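Local coordinates for protein UDP-glucose 4-epimerase (Brucella ovis, PDB 4WOK) that probably interconverts UDP-glucose and UDP-galactose by inverting the sugar at C4, using a tightly held NAD as the redox cofactor, at residues A[21-29]-A[181-192]; A[100-111]-A[154-165]. The protein carries 2 engineered substitutions. All blocks are in the same frame, centred on the assembly; numbering follows the deposited sequence. Where two conformers were deposited one is given.

How the contacts relate
Both contacts touch NAD, from opposite sides of the chain's centre, their nearest atoms about 9 Å apart. Contact 1, the deeper, is centred about 11 Å from the chain's centre. It packs the start of the first Rossmann helix, 22-33, against the end of strand 180-182 and the loop after it, mixing a salt bridge, ring faces, cofactor phosphates and a zinc ligand. Contact 2, nested in sequence inside contact 1, lies about 16 Å out, with Y100 exposed and V104, Q108, I157 and M161 partly so. It joins helices 96-116 and 150-169 and is mostly apolar, with polar bonds near either end. The first grips the diphosphate and carboxamide of NAD, the second its adenine and nicotinamide ribose.

Contact 1: residues A[21-29]-A[181-192]; sequences GFIGSHTAK and ASGADIDGELGE. With ZN (zinc ion), chain C; NAD (nicotinamide-adenine-dinucleotide), chain B.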
loop_
_atom_site.group_PDB
_atom_site.type_symbol
_atom_site.label_atom_id
_atom_site.label_comp_id
_atom_site.label_asym_id
_atom_site.label_seq_id
_atom_site.Cartn_x
_atom_site.Cartn_y
_atom_site.Cartn_z
ATOM N N GLY A 21 -10.160 -3.405 2.430
ATOM C CA GLY A 21 -9.230 -3.864 1.405
ATOM C C GLY A 21 -8.053 -4.637 1.985
ATOM O O GLY A 21 -8.031 -4.972 3.164
ATOM N N PHE A 22 -7.069 -4.913 1.143
ATOM C CA PHE A 22 -5.912 -5.731 1.512
ATOM C C PHE A 22 -5.093 -5.104 2.660
ATOM O O PHE A 22 -5.036 -5.639 3.779
ATOM C CB PHE A 22 -5.057 -5.946 0.256
ATOM C CG PHE A 22 -3.751 -6.672 0.494
ATOM C CD1 PHE A 22 -3.691 -7.802 1.303
ATOM C CD2 PHE A 22 -2.590 -6.242 -0.139
ATOM C CE1 PHE A 22 -2.477 -8.470 1.511
ATOM C CE2 PHE A 22 -1.389 -6.901 0.055
ATOM C CZ PHE A 22 -1.329 -8.020 0.876
ATOM N N ILE A 23 -4.466 -3.964 2.413
ATOM C CA ILE A 23 -3.619 -3.369 3.450
ATOM C C ILE A 23 -4.450 -2.811 4.625
ATOM O O ILE A 23 -4.023 -2.881 5.784
ATOM C CB ILE A 23 -2.738 -2.256 2.842
ATOM C CG1 ILE A 23 -1.948 -2.819 1.653
ATOM C CG2 ILE A 23 -1.781 -1.706 3.858
ATOM C CD1 ILE A 23 -1.230 -1.742 0.841
ATOM N N GLY A 24 -5.618 -2.252 4.319
ATOM C CA GLY A 24 -6.475 -1.646 5.336
ATOM C C GLY A 24 -6.989 -2.680 6.329
ATOM O O GLY A 24 -7.036 -2.416 7.520
ATOM N N SER A 25 -7.382 -3.858 5.845
ATOM C CA SER A 25 -7.891 -4.893 6.742
ATOM C C SER A 25 -6.771 -5.417 7.635
ATOM O O SER A 25 -6.992 -5.652 8.828
ATOM C CB SER A 25 -8.549 -6.050 5.969
ATOM O OG SER A 25 -7.628 -6.711 5.100
ATOM N N HIS A 26 -5.566 -5.585 7.082
ATOM C CA HIS A 26 -4.432 -5.990 7.922
ATOM C C HIS A 26 -4.131 -4.946 9.000
ATOM O O HIS A 26 -3.725 -5.276 10.129
ATOM C CB HIS A 26 -3.182 -6.234 7.074
ATOM C CG HIS A 26 -3.175 -7.562 6.380
ATOM N ND1 HIS A 26 -3.851 -7.788 5.204
ATOM C CD2 HIS A 26 -2.569 -8.733 6.704
ATOM C CE1 HIS A 26 -3.669 -9.048 4.829
ATOM N NE2 HIS A 26 -2.898 -9.640 5.722
ATOM N N THR A 27 -4.316 -3.682 8.641
ATOM C CA THR A 27 -4.046 -2.593 9.571
ATOM C C THR A 27 -5.110 -2.538 10.662
ATOM O O THR A 27 -4.794 -2.300 11.832
ATOM C CB THR A 27 -3.965 -1.256 8.821
ATOM O OG1 THR A 27 -2.883 -1.332 7.882
ATOM C CG2 THR A 27 -3.741 -0.082 9.795
ATOM N N ALA A 28 -6.367 -2.775 10.286
ATOM C CA ALA A 28 -7.452 -2.889 11.269
ATOM C C ALA A 28 -7.186 -4.022 12.270
ATOM O O ALA A 28 -7.351 -3.848 13.484
ATOM C CB ALA A 28 -8.782 -3.109 10.558
ATOM N N LYS A 29 -6.787 -5.190 11.766
ATOM C CA LYS A 29 -6.426 -6.312 12.641
ATOM C C LYS A 29 -5.346 -5.899 13.634
ATOM O O LYS A 29 -5.439 -6.194 14.835
ATOM C CB LYS A 29 -5.948 -7.510 11.805
ATOM C CG LYS A 29 -5.447 -8.709 12.620
ATOM C CD LYS A 29 -5.155 -9.903 11.700
ATOM C CE LYS A 29 -4.972 -11.203 12.470
ATOM N NZ LYS A 29 -3.629 -11.301 13.096
ATOM N N ALA A 181 3.106 -3.796 -1.866
ATOM C CA ALA A 181 2.602 -4.541 -0.723
ATOM C C ALA A 181 2.537 -6.014 -1.076
ATOM O O ALA A 181 2.047 -6.368 -2.136
ATOM C CB ALA A 181 1.234 -4.044 -0.329
ATOM N N SER A 182 2.990 -6.876 -0.182
ATOM C CA SER A 182 3.037 -8.296 -0.486
ATOM C C SER A 182 2.826 -9.149 0.762
ATOM O O SER A 182 2.705 -8.628 1.871
ATOM C CB SER A 182 4.374 -8.642 -1.143
ATOM O OG SER A 182 5.456 -8.270 -0.306
ATOM N N GLY A 183 2.792 -10.462 0.567
ATOM C CA GLY A 183 2.578 -11.402 1.647
ATOM C C GLY A 183 1.145 -11.351 2.147
ATOM O O GLY A 183 0.240 -10.837 1.469
ATOM N N ALA A 184 0.940 -11.904 3.339
ATOM C CA ALA A 184 -0.370 -11.911 3.977
ATOM C C ALA A 184 -0.164 -12.196 5.454
ATOM O O ALA A 184 0.945 -12.546 5.867
ATOM C CB ALA A 184 -1.287 -12.952 3.341
ATOM N N ASP A 185 -1.224 -12.034 6.245
ATOM C CA ASP A 185 -1.123 -12.233 7.690
ATOM C C ASP A 185 -0.506 -13.597 8.008
ATOM O O ASP A 185 -0.859 -14.600 7.385
ATOM C CB ASP A 185 -2.488 -12.123 8.367
ATOM C CG ASP A 185 -2.395 -12.370 9.860
ATOM O OD1 ASP A 185 -1.938 -11.451 10.575
ATOM O OD2 ASP A 185 -2.735 -13.490 10.307
ATOM N N ILE A 186 0.423 -13.635 8.960
ATOM C CA ILE A 186 1.160 -14.876 9.238
ATOM C C ILE A 186 0.232 -16.048 9.602
ATOM O O ILE A 186 0.540 -17.210 9.310
ATOM C CB ILE A 186 2.197 -14.668 10.365
ATOM C CG1 ILE A 186 3.000 -15.950 10.610
ATOM C CG2 ILE A 186 1.525 -14.223 11.639
ATOM C CD1 ILE A 186 3.855 -16.372 9.439
ATOM N N ASP A 187 -0.920 -15.750 10.197
ATOM C CA ASP A 187 -1.789 -16.814 10.682
ATOM C C ASP A 187 -2.767 -17.339 9.637
ATOM O O ASP A 187 -3.572 -18.226 9.923
ATOM C CB ASP A 187 -2.524 -16.342 11.933
ATOM C CG ASP A 187 -1.624 -16.361 13.160
ATOM O OD1 ASP A 187 -0.801 -17.299 13.269
ATOM O OD2 ASP A 187 -1.715 -15.443 13.999
ATOM N N GLY A 188 -2.692 -16.803 8.421
ATOM C CA GLY A 188 -3.357 -17.417 7.283
ATOM C C GLY A 188 -4.819 -17.117 6.977
ATOM O O GLY A 188 -5.335 -17.606 5.970
ATOM N N GLU A 189 -5.494 -16.315 7.800
ATOM C CA GLU A 189 -6.927 -16.065 7.572
ATOM C C GLU A 189 -7.262 -14.751 6.866
ATOM O O GLU A 189 -8.436 -14.419 6.708
ATOM C CB GLU A 189 -7.693 -16.099 8.891
ATOM C CG GLU A 189 -7.645 -17.434 9.623
ATOM C CD GLU A 189 -8.489 -17.415 10.888
ATOM O OE1 GLU A 189 -9.398 -16.556 10.991
ATOM O OE2 GLU A 189 -8.242 -18.254 11.782
ATOM N N LEU A 190 -6.249 -14.003 6.441
ATOM C CA LEU A 190 -6.490 -12.714 5.783
ATOM C C LEU A 190 -5.531 -12.531 4.615
ATOM O O LEU A 190 -4.313 -12.599 4.787
ATOM C CB LEU A 190 -6.335 -11.572 6.790
ATOM C CG LEU A 190 -6.929 -10.205 6.483
ATOM C CD1 LEU A 190 -8.460 -10.262 6.376
ATOM C CD2 LEU A 190 -6.490 -9.214 7.560
ATOM N N GLY A 191 -6.069 -12.298 3.424
ATOM C CA GLY A 191 -5.217 -12.254 2.254
ATOM C C GLY A 191 -5.547 -11.158 1.267
ATOM O O GLY A 191 -6.374 -10.289 1.523
ATOM N N GLU A 192 -4.889 -11.219 0.113
ATOM C CA GLU A 192 -5.047 -10.204 -0.909
ATOM C C GLU A 192 -6.039 -10.708 -1.954
ATOM O O GLU A 192 -5.722 -11.634 -2.699
ATOM C CB GLU A 192 -3.684 -9.896 -1.543
ATOM C CG GLU A 192 -3.724 -8.944 -2.730
ATOM C CD GLU A 192 -2.331 -8.585 -3.198
ATOM O OE1 GLU A 192 -2.185 -7.632 -3.979
ATOM O OE2 GLU A 192 -1.367 -9.245 -2.762
HETATM ZN ZN ZN C . -3.386 -7.360 -5.821
HETATM P PA NAD B . -7.414 -2.455 -2.064
HETATM O O1A NAD B . -8.191 -2.034 -3.297
HETATM O O2A NAD B . -7.419 -3.847 -1.503
HETATM O O5B NAD B . -8.099 -1.503 -0.788
HETATM C C5B NAD B . -8.693 -0.327 -1.293
HETATM C C4B NAD B . -9.933 -0.105 -0.388
HETATM O O4B NAD B . -10.471 1.208 -0.593
HETATM C C3B NAD B . -10.946 -1.137 -0.898
HETATM O O3B NAD B . -11.488 -1.786 0.225
HETATM C C2B NAD B . -11.990 -0.252 -1.623
HETATM O O2B NAD B . -13.245 -0.800 -1.532
HETATM C C1B NAD B . -11.893 1.073 -0.782
HETATM N N9A NAD B . -12.258 2.264 -1.574
HETATM C C8A NAD B . -11.793 2.662 -2.847
HETATM N N7A NAD B . -12.320 3.824 -3.245
HETATM C C5A NAD B . -13.165 4.194 -2.191
HETATM C C6A NAD B . -14.009 5.311 -2.010
HETATM N N6A NAD B . -14.105 6.276 -2.986
HETATM N N1A NAD B . -14.726 5.432 -0.868
HETATM C C2A NAD B . -14.604 4.439 0.071
HETATM N N3A NAD B . -13.844 3.306 0.028
HETATM C C4A NAD B . -13.129 3.237 -1.137
HETATM O O3 NAD B . -6.002 -1.774 -2.420
HETATM P PN NAD B . -4.807 -1.962 -1.348
HETATM O O1N NAD B . -5.132 -2.405 0.050
HETATM O O2N NAD B . -3.675 -2.461 -2.176
HETATM O O5D NAD B . -4.068 -0.413 -1.145
HETATM C C5D NAD B . -4.895 0.491 -0.601
HETATM C C4D NAD B . -4.044 1.742 -0.384
HETATM O O4D NAD B . -2.608 1.364 -0.445
HETATM C C3D NAD B . -4.264 2.719 -1.557
HETATM O O3D NAD B . -4.102 3.993 -1.020
HETATM C C2D NAD B . -3.088 2.359 -2.473
HETATM O O2D NAD B . -2.656 3.381 -3.280
HETATM C C1D NAD B . -2.013 2.213 -1.370
HETATM N N1N NAD B . -0.781 1.504 -1.985
HETATM C C2N NAD B . -0.892 0.142 -2.252
HETATM C C3N NAD B . 0.228 -0.524 -2.815
HETATM C C7N NAD B . 0.120 -1.996 -3.111
HETATM O O7N NAD B . 1.088 -2.612 -3.570
HETATM N N7N NAD B . -1.078 -2.635 -2.859
HETATM C C4N NAD B . 1.389 0.200 -3.091
HETATM C C5N NAD B . 1.464 1.565 -2.814
HETATM C C6N NAD B . 0.358 2.221 -2.255
HETATM O O HOH W 1 -7.766 -8.637 3.128
HETATM O O HOH W 2 -4.223 -13.813 14.583
HETATM O O HOH W 3 -1.950 -13.056 13.388
#
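K29 NZ meets D185 OD1 at 3.0 Å in a salt bridge, the ammonium standing above the carboxylate plane. A water accepting from K29 NZ and donating to D187 OD2 extends this pair, while D185 OD2 takes the backbone N of D187 in an Asx turn at the start of the type I turn 185-188. Around the cofactor, F22 N and I23 N of this glycine-rich Rossmann turn each bond a different NAD phosphate, whereas A181 N holds the carboxamide O7N at 2.9 Å. E192 OE1 binds the zinc ion at 2.2 Å, with H194, E197 and H199 completing the site.

One helical turn before K29, the H26 ring is held in its plane at both nitrogens. Its ND1 gives a nearly straight bond (167°) to F22 O, 2.8 Å away, and its NE2 receives a weak one from D185 N. L190 CD2 sits almost centrally over one face of this imidazole, 3.8 Å from the centroid, a CH-pi contact. Beside it a water joins S25 OG to G191 O.

F22 sends its ring into the loop, CG anti to the backbone N (chi1 175°). E192 CB lies over that ring, 3.6 Å from its centroid, and the extended E192 chain carries its carboxylate on, stacked 7° from parallel with the ring. At the ring's edge lies G183 O, and A181 CB packs against both F22 and I23 CD1.

The end of strand 180-182 and the loop after it thus tie nicotinamide and metal site to the phosphate-binding helix, and the D185 carboxylate probably offsets the K29 charge at the outer end.

Contact 2: residues A[100-111]-A[154-165]; sequences YRNNVGGTQSLL and TKLIAEHMLADY. With NAD (nicotinamide-adenine-dinucleotide), chain B.
M161 enters helix 100-111 as a knob into the hole formed by V104, T107, Q108 and L111, where two neighbouring helices of the Rossmann fold run side by side. The axes of segments 100-111 and 154-165 are parallel to within 14° and 8.7 Å apart at closest approach. From CB, which points toward the partner helix, the chain extends with CG anti to the backbone N, and CG passes 4.0 Å from L111 CD1. SD comes next, against Q108 CA at 3.5 Å and close to Q108 CB. A bend at chi3 (-69°) then turns CE back to V104, where it touches both O and CG1.

Toward the N-terminal ends, V104 packs its two methyls on I157 CG2, and T154 CG2 lies over the centre of the Y100 ring, 4.0 Å from its centroid. N103 ND2 donates to T154 OG1 at 3.1 Å; S86 O also takes a bond from this amide, and Y151 O one with the threonine hydroxyl. At the other end, far from NAD, L111 CB lies against CD2 and CE2 of Y165, while L111 CD2 meets L162. There Q108 NE2 lies 3.3 Å from Y165 OH in a hydrogen bond, the amide turned 86° from the phenol ring; D112 also bonds that hydroxyl.

The cofactor side is polar. N102 pairs with the adenine through OD1 and ND2. K155, with Y151 a turn earlier, fits the YxxxK pattern of this family, and its NZ reaches O3D of the nicotinamide ribose.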
loop_
_atom_site.group_PDB
_atom_site.type_symbol
_atom_site.label_atom_id
_atom_site.label_comp_id
_atom_site.label_asym_id
_atom_site.label_seq_id
_atom_site.Cartn_x
_atom_site.Cartn_y
_atom_site.Cartn_z
ATOM N N TYR A 100 -8.132 10.799 -11.005
ATOM C CA TYR A 100 -8.306 12.164 -10.484
ATOM C C TYR A 100 -9.558 12.250 -9.617
ATOM O O TYR A 100 -9.550 12.919 -8.592
ATOM C CB TYR A 100 -8.372 13.203 -11.620
ATOM C CG TYR A 100 -7.022 13.564 -12.209
ATOM C CD1 TYR A 100 -6.231 14.545 -11.623
ATOM C CD2 TYR A 100 -6.538 12.930 -13.354
ATOM C CE1 TYR A 100 -5.002 14.888 -12.149
ATOM C CE2 TYR A 100 -5.296 13.262 -13.885
ATOM C CZ TYR A 100 -4.536 14.240 -13.272
ATOM O OH TYR A 100 -3.308 14.602 -13.769
ATOM N N ARG A 101 -10.625 11.552 -9.996
ATOM C CA ARG A 101 -11.864 11.622 -9.215
ATOM C C ARG A 101 -11.705 10.961 -7.839
ATOM O O ARG A 101 -11.974 11.575 -6.810
ATOM C CB ARG A 101 -13.021 10.970 -9.960
ATOM C CG ARG A 101 -14.282 10.789 -9.109
ATOM C CD ARG A 101 -15.419 10.155 -9.905
ATOM N NE ARG A 101 -16.625 9.962 -9.090
ATOM C CZ ARG A 101 -17.571 10.884 -8.942
ATOM N NH1 ARG A 101 -17.455 12.059 -9.549
ATOM N NH2 ARG A 101 -18.641 10.636 -8.190
ATOM N N ASN A 102 -11.277 9.700 -7.831
ATOM C CA ASN A 102 -11.163 8.941 -6.582
ATOM C C ASN A 102 -10.017 9.448 -5.713
ATOM O O ASN A 102 -10.170 9.656 -4.505
ATOM C CB ASN A 102 -10.966 7.448 -6.882
ATOM C CG ASN A 102 -11.761 6.533 -5.935
ATOM O OD1 ASN A 102 -12.902 6.834 -5.553
ATOM N ND2 ASN A 102 -11.161 5.393 -5.576
ATOM N N ASN A 103 -8.861 9.659 -6.318
ATOM C CA ASN A 103 -7.670 9.961 -5.531
ATOM C C ASN A 103 -7.473 11.426 -5.158
ATOM O O ASN A 103 -6.937 11.725 -4.088
ATOM C CB ASN A 103 -6.442 9.477 -6.272
ATOM C CG ASN A 103 -6.466 7.981 -6.505
ATOM O OD1 ASN A 103 -7.455 7.304 -6.185
ATOM N ND2 ASN A 103 -5.375 7.449 -7.055
ATOM N N VAL A 104 -7.880 12.343 -6.030
ATOM C CA VAL A 104 -7.787 13.766 -5.705
ATOM C C VAL A 104 -9.116 14.257 -5.125
ATOM O O VAL A 104 -9.153 14.742 -4.003
ATOM C CB VAL A 104 -7.390 14.615 -6.934
ATOM C CG1 VAL A 104 -7.287 16.108 -6.561
ATOM C CG2 VAL A 104 -6.054 14.107 -7.497
ATOM N N GLY A 105 -10.202 14.133 -5.882
ATOM C CA GLY A 105 -11.517 14.480 -5.354
ATOM C C GLY A 105 -11.876 13.735 -4.068
ATOM O O GLY A 105 -12.362 14.340 -3.103
ATOM N N GLY A 106 -11.644 12.425 -4.043
ATOM C CA GLY A 106 -11.953 11.631 -2.861
ATOM C C GLY A 106 -11.126 12.057 -1.653
ATOM O O GLY A 106 -11.632 12.168 -0.531
ATOM N N THR A 107 -9.834 12.270 -1.856
ATOM C CA THR A 107 -8.998 12.708 -0.741
ATOM C C THR A 107 -9.420 14.098 -0.260
ATOM O O THR A 107 -9.459 14.353 0.940
ATOM C CB THR A 107 -7.504 12.697 -1.133
ATOM O OG1 THR A 107 -7.117 11.340 -1.392
ATOM C CG2 THR A 107 -6.630 13.269 0.009
ATOM N N GLN A 108 -9.768 14.999 -1.175
ATOM C CA GLN A 108 -10.170 16.327 -0.718
ATOM C C GLN A 108 -11.428 16.228 0.137
ATOM O O GLN A 108 -11.556 16.905 1.158
ATOM C CB GLN A 108 -10.432 17.311 -1.868
ATOM C CG GLN A 108 -10.833 18.683 -1.258
ATOM C CD GLN A 108 -11.079 19.772 -2.284
ATOM O OE1 GLN A 108 -11.014 19.541 -3.489
ATOM N NE2 GLN A 108 -11.365 20.973 -1.801
ATOM N N SER A 109 -12.346 15.368 -0.270
ATOM C CA SER A 109 -13.564 15.174 0.497
ATOM C C SER A 109 -13.206 14.665 1.907
ATOM O O SER A 109 -13.756 15.128 2.906
ATOM C CB SER A 109 -14.487 14.201 -0.234
ATOM O OG SER A 109 -15.707 14.029 0.457
ATOM N N LEU A 110 -12.275 13.724 1.991
ATOM C CA LEU A 110 -11.865 13.202 3.291
ATOM C C LEU A 110 -11.209 14.283 4.136
ATOM O O LEU A 110 -11.480 14.393 5.337
ATOM C CB LEU A 110 -10.916 12.013 3.125
ATOM C CG LEU A 110 -10.296 11.511 4.435
ATOM C CD1 LEU A 110 -11.319 10.802 5.313
ATOM C CD2 LEU A 110 -9.116 10.597 4.141
ATOM N N LEU A 111 -10.346 15.093 3.525
ATOM C CA LEU A 111 -9.654 16.120 4.299
ATOM C C LEU A 111 -10.624 17.208 4.729
ATOM O O LEU A 111 -10.491 17.768 5.822
ATOM C CB LEU A 111 -8.492 16.713 3.499
ATOM C CG LEU A 111 -7.369 15.718 3.154
ATOM C CD1 LEU A 111 -6.262 16.483 2.487
ATOM C CD2 LEU A 111 -6.821 14.996 4.418
ATOM N N THR A 154 -1.596 11.508 -9.122
ATOM C CA THR A 154 -2.672 11.809 -8.189
ATOM C C THR A 154 -2.250 11.559 -6.738
ATOM O O THR A 154 -2.723 12.245 -5.835
ATOM C CB THR A 154 -3.953 11.001 -8.513
ATOM O OG1 THR A 154 -3.680 9.599 -8.441
ATOM C CG2 THR A 154 -4.474 11.356 -9.899
ATOM N N LYS A 155 -1.355 10.598 -6.508
ATOM C CA LYS A 155 -0.810 10.399 -5.150
ATOM C C LYS A 155 0.034 11.606 -4.715
ATOM O O LYS A 155 -0.005 12.021 -3.563
ATOM C CB LYS A 155 0.042 9.115 -5.085
ATOM C CG LYS A 155 -0.775 7.829 -5.190
ATOM C CD LYS A 155 -1.697 7.704 -3.972
ATOM C CE LYS A 155 -2.488 6.394 -3.962
ATOM N NZ LYS A 155 -3.247 6.282 -2.652
ATOM N N LEU A 156 0.810 12.154 -5.642
ATOM C CA LEU A 156 1.603 13.348 -5.368
ATOM C C LEU A 156 0.713 14.554 -5.051
ATOM O O LEU A 156 1.001 15.335 -4.139
ATOM C CB LEU A 156 2.503 13.664 -6.563
ATOM C CG LEU A 156 3.425 14.878 -6.421
ATOM C CD1 LEU A 156 4.330 14.694 -5.212
ATOM C CD2 LEU A 156 4.257 15.066 -7.689
ATOM N N ILE A 157 -0.362 14.708 -5.816
ATOM C CA ILE A 157 -1.309 15.804 -5.585
ATOM C C ILE A 157 -1.898 15.693 -4.183
ATOM O O ILE A 157 -1.985 16.686 -3.468
ATOM C CB ILE A 157 -2.445 15.808 -6.633
ATOM C CG1 ILE A 157 -1.896 16.159 -8.017
ATOM C CG2 ILE A 157 -3.573 16.766 -6.210
ATOM C CD1 ILE A 157 -2.881 15.866 -9.148
ATOM N N ALA A 158 -2.270 14.483 -3.775
ATOM C CA ALA A 158 -2.769 14.293 -2.413
ATOM C C ALA A 158 -1.720 14.666 -1.360
ATOM O O ALA A 158 -2.053 15.245 -0.332
ATOM C CB ALA A 158 -3.229 12.864 -2.204
ATOM N N GLU A 159 -0.454 14.341 -1.608
ATOM C CA GLU A 159 0.590 14.732 -0.656
ATOM C C GLU A 159 0.645 16.260 -0.502
ATOM O O GLU A 159 0.696 16.779 0.611
ATOM C CB GLU A 159 1.961 14.194 -1.082
ATOM C CG GLU A 159 2.080 12.670 -1.029
ATOM C CD GLU A 159 3.519 12.185 -1.118
ATOM O OE1 GLU A 159 4.412 13.013 -1.394
ATOM O OE2 GLU A 159 3.759 10.975 -0.911
ATOM N N HIS A 160 0.628 16.976 -1.620
ATOM C CA HIS A 160 0.681 18.438 -1.566
ATOM C C HIS A 160 -0.597 19.025 -0.980
ATOM O O HIS A 160 -0.553 20.060 -0.323
ATOM C CB HIS A 160 0.937 19.019 -2.953
ATOM C CG HIS A 160 2.332 18.792 -3.439
ATOM N ND1 HIS A 160 2.631 18.531 -4.756
ATOM C CD2 HIS A 160 3.509 18.778 -2.773
ATOM C CE1 HIS A 160 3.937 18.369 -4.884
ATOM N NE2 HIS A 160 4.490 18.509 -3.695
ATOM N N MET A 161 -1.727 18.369 -1.223
ATOM C CA MET A 161 -2.987 18.809 -0.630
ATOM C C MET A 161 -2.909 18.700 0.889
ATOM O O MET A 161 -3.333 19.609 1.615
ATOM C CB MET A 161 -4.154 17.977 -1.158
ATOM C CG MET A 161 -5.532 18.583 -0.868
ATOM S SD MET A 161 -6.856 17.399 -1.210
ATOM C CE MET A 161 -6.764 17.281 -3.010
ATOM N N LEU A 162 -2.372 17.581 1.368
ATOM C CA LEU A 162 -2.094 17.434 2.805
ATOM C C LEU A 162 -1.278 18.603 3.360
ATOM O O LEU A 162 -1.622 19.170 4.403
ATOM C CB LEU A 162 -1.349 16.120 3.079
ATOM C CG LEU A 162 -2.198 14.855 3.031
ATOM C CD1 LEU A 162 -1.297 13.642 2.939
ATOM C CD2 LEU A 162 -3.079 14.754 4.264
ATOM N N ALA A 163 -0.202 18.968 2.669
ATOM C CA ALA A 163 0.647 20.071 3.120
ATOM C C ALA A 163 -0.135 21.380 3.166
ATOM O O ALA A 163 -0.020 22.136 4.123
ATOM C CB ALA A 163 1.869 20.211 2.225
ATOM N N ASP A 164 -0.947 21.631 2.144
ATOM C CA ASP A 164 -1.743 22.864 2.078
ATOM C C ASP A 164 -2.814 22.934 3.150
ATOM O O ASP A 164 -3.083 24.012 3.686
ATOM C CB ASP A 164 -2.415 23.011 0.714
ATOM C CG ASP A 164 -1.425 23.288 -0.397
ATOM O OD1 ASP A 164 -0.304 23.744 -0.096
ATOM O OD2 ASP A 164 -1.772 23.046 -1.576
ATOM N N TYR A 165 -3.437 21.793 3.442
ATOM C CA TYR A 165 -4.440 21.723 4.505
ATOM C C TYR A 165 -3.794 21.866 5.886
ATOM O O TYR A 165 -4.401 22.395 6.830
ATOM C CB TYR A 165 -5.224 20.415 4.393
ATOM C CG TYR A 165 -6.454 20.536 3.523
ATOM C CD1 TYR A 165 -6.363 21.010 2.211
ATOM C CD2 TYR A 165 -7.709 20.164 4.000
ATOM C CE1 TYR A 165 -7.494 21.127 1.409
ATOM C CE2 TYR A 165 -8.848 20.270 3.193
ATOM C CZ TYR A 165 -8.729 20.749 1.899
ATOM O OH TYR A 165 -9.839 20.867 1.090
HETATM P PA NAD B . -7.414 -2.455 -2.064
HETATM O O1A NAD B . -8.191 -2.034 -3.297
HETATM O O2A NAD B . -7.419 -3.847 -1.503
HETATM O O5B NAD B . -8.099 -1.503 -0.788
HETATM C C5B NAD B . -8.693 -0.327 -1.293
HETATM C C4B NAD B . -9.933 -0.105 -0.388
HETATM O O4B NAD B . -10.471 1.208 -0.593
HETATM C C3B NAD B . -10.946 -1.137 -0.898
HETATM O O3B NAD B . -11.488 -1.786 0.225
HETATM C C2B NAD B . -11.990 -0.252 -1.623
HETATM O O2B NAD B . -13.245 -0.800 -1.532
HETATM C C1B NAD B . -11.893 1.073 -0.782
HETATM N N9A NAD B . -12.258 2.264 -1.574
HETATM C C8A NAD B . -11.793 2.662 -2.847
HETATM N N7A NAD B . -12.320 3.824 -3.245
HETATM C C5A NAD B . -13.165 4.194 -2.191
HETATM C C6A NAD B . -14.009 5.311 -2.010
HETATM N N6A NAD B . -14.105 6.276 -2.986
HETATM N N1A NAD B . -14.726 5.432 -0.868
HETATM C C2A NAD B . -14.604 4.439 0.071
HETATM N N3A NAD B . -13.844 3.306 0.028
HETATM C C4A NAD B . -13.129 3.237 -1.137
HETATM O O3 NAD B . -6.002 -1.774 -2.420
HETATM P PN NAD B . -4.807 -1.962 -1.348
HETATM O O1N NAD B . -5.132 -2.405 0.050
HETATM O O2N NAD B . -3.675 -2.461 -2.176
HETATM O O5D NAD B . -4.068 -0.413 -1.145
HETATM C C5D NAD B . -4.895 0.491 -0.601
HETATM C C4D NAD B . -4.044 1.742 -0.384
HETATM O O4D NAD B . -2.608 1.364 -0.445
HETATM C C3D NAD B . -4.264 2.719 -1.557
HETATM O O3D NAD B . -4.102 3.993 -1.020
HETATM C C2D NAD B . -3.088 2.359 -2.473
HETATM O O2D NAD B . -2.656 3.381 -3.280
HETATM C C1D NAD B . -2.013 2.213 -1.370
HETATM N N1N NAD B . -0.781 1.504 -1.985
HETATM C C2N NAD B . -0.892 0.142 -2.252
HETATM C C3N NAD B . 0.228 -0.524 -2.815
HETATM C C7N NAD B . 0.120 -1.996 -3.111
HETATM O O7N NAD B . 1.088 -2.612 -3.570
HETATM N N7N NAD B . -1.078 -2.635 -2.859
HETATM C C4N NAD B . 1.389 0.200 -3.091
HETATM C C5N NAD B . 1.464 1.565 -2.814
HETATM C C6N NAD B . 0.358 2.221 -2.255
HETATM O O HOH W 4 -4.523 10.464 -3.916
HETATM O O HOH W 5 -5.525 8.483 -2.478
#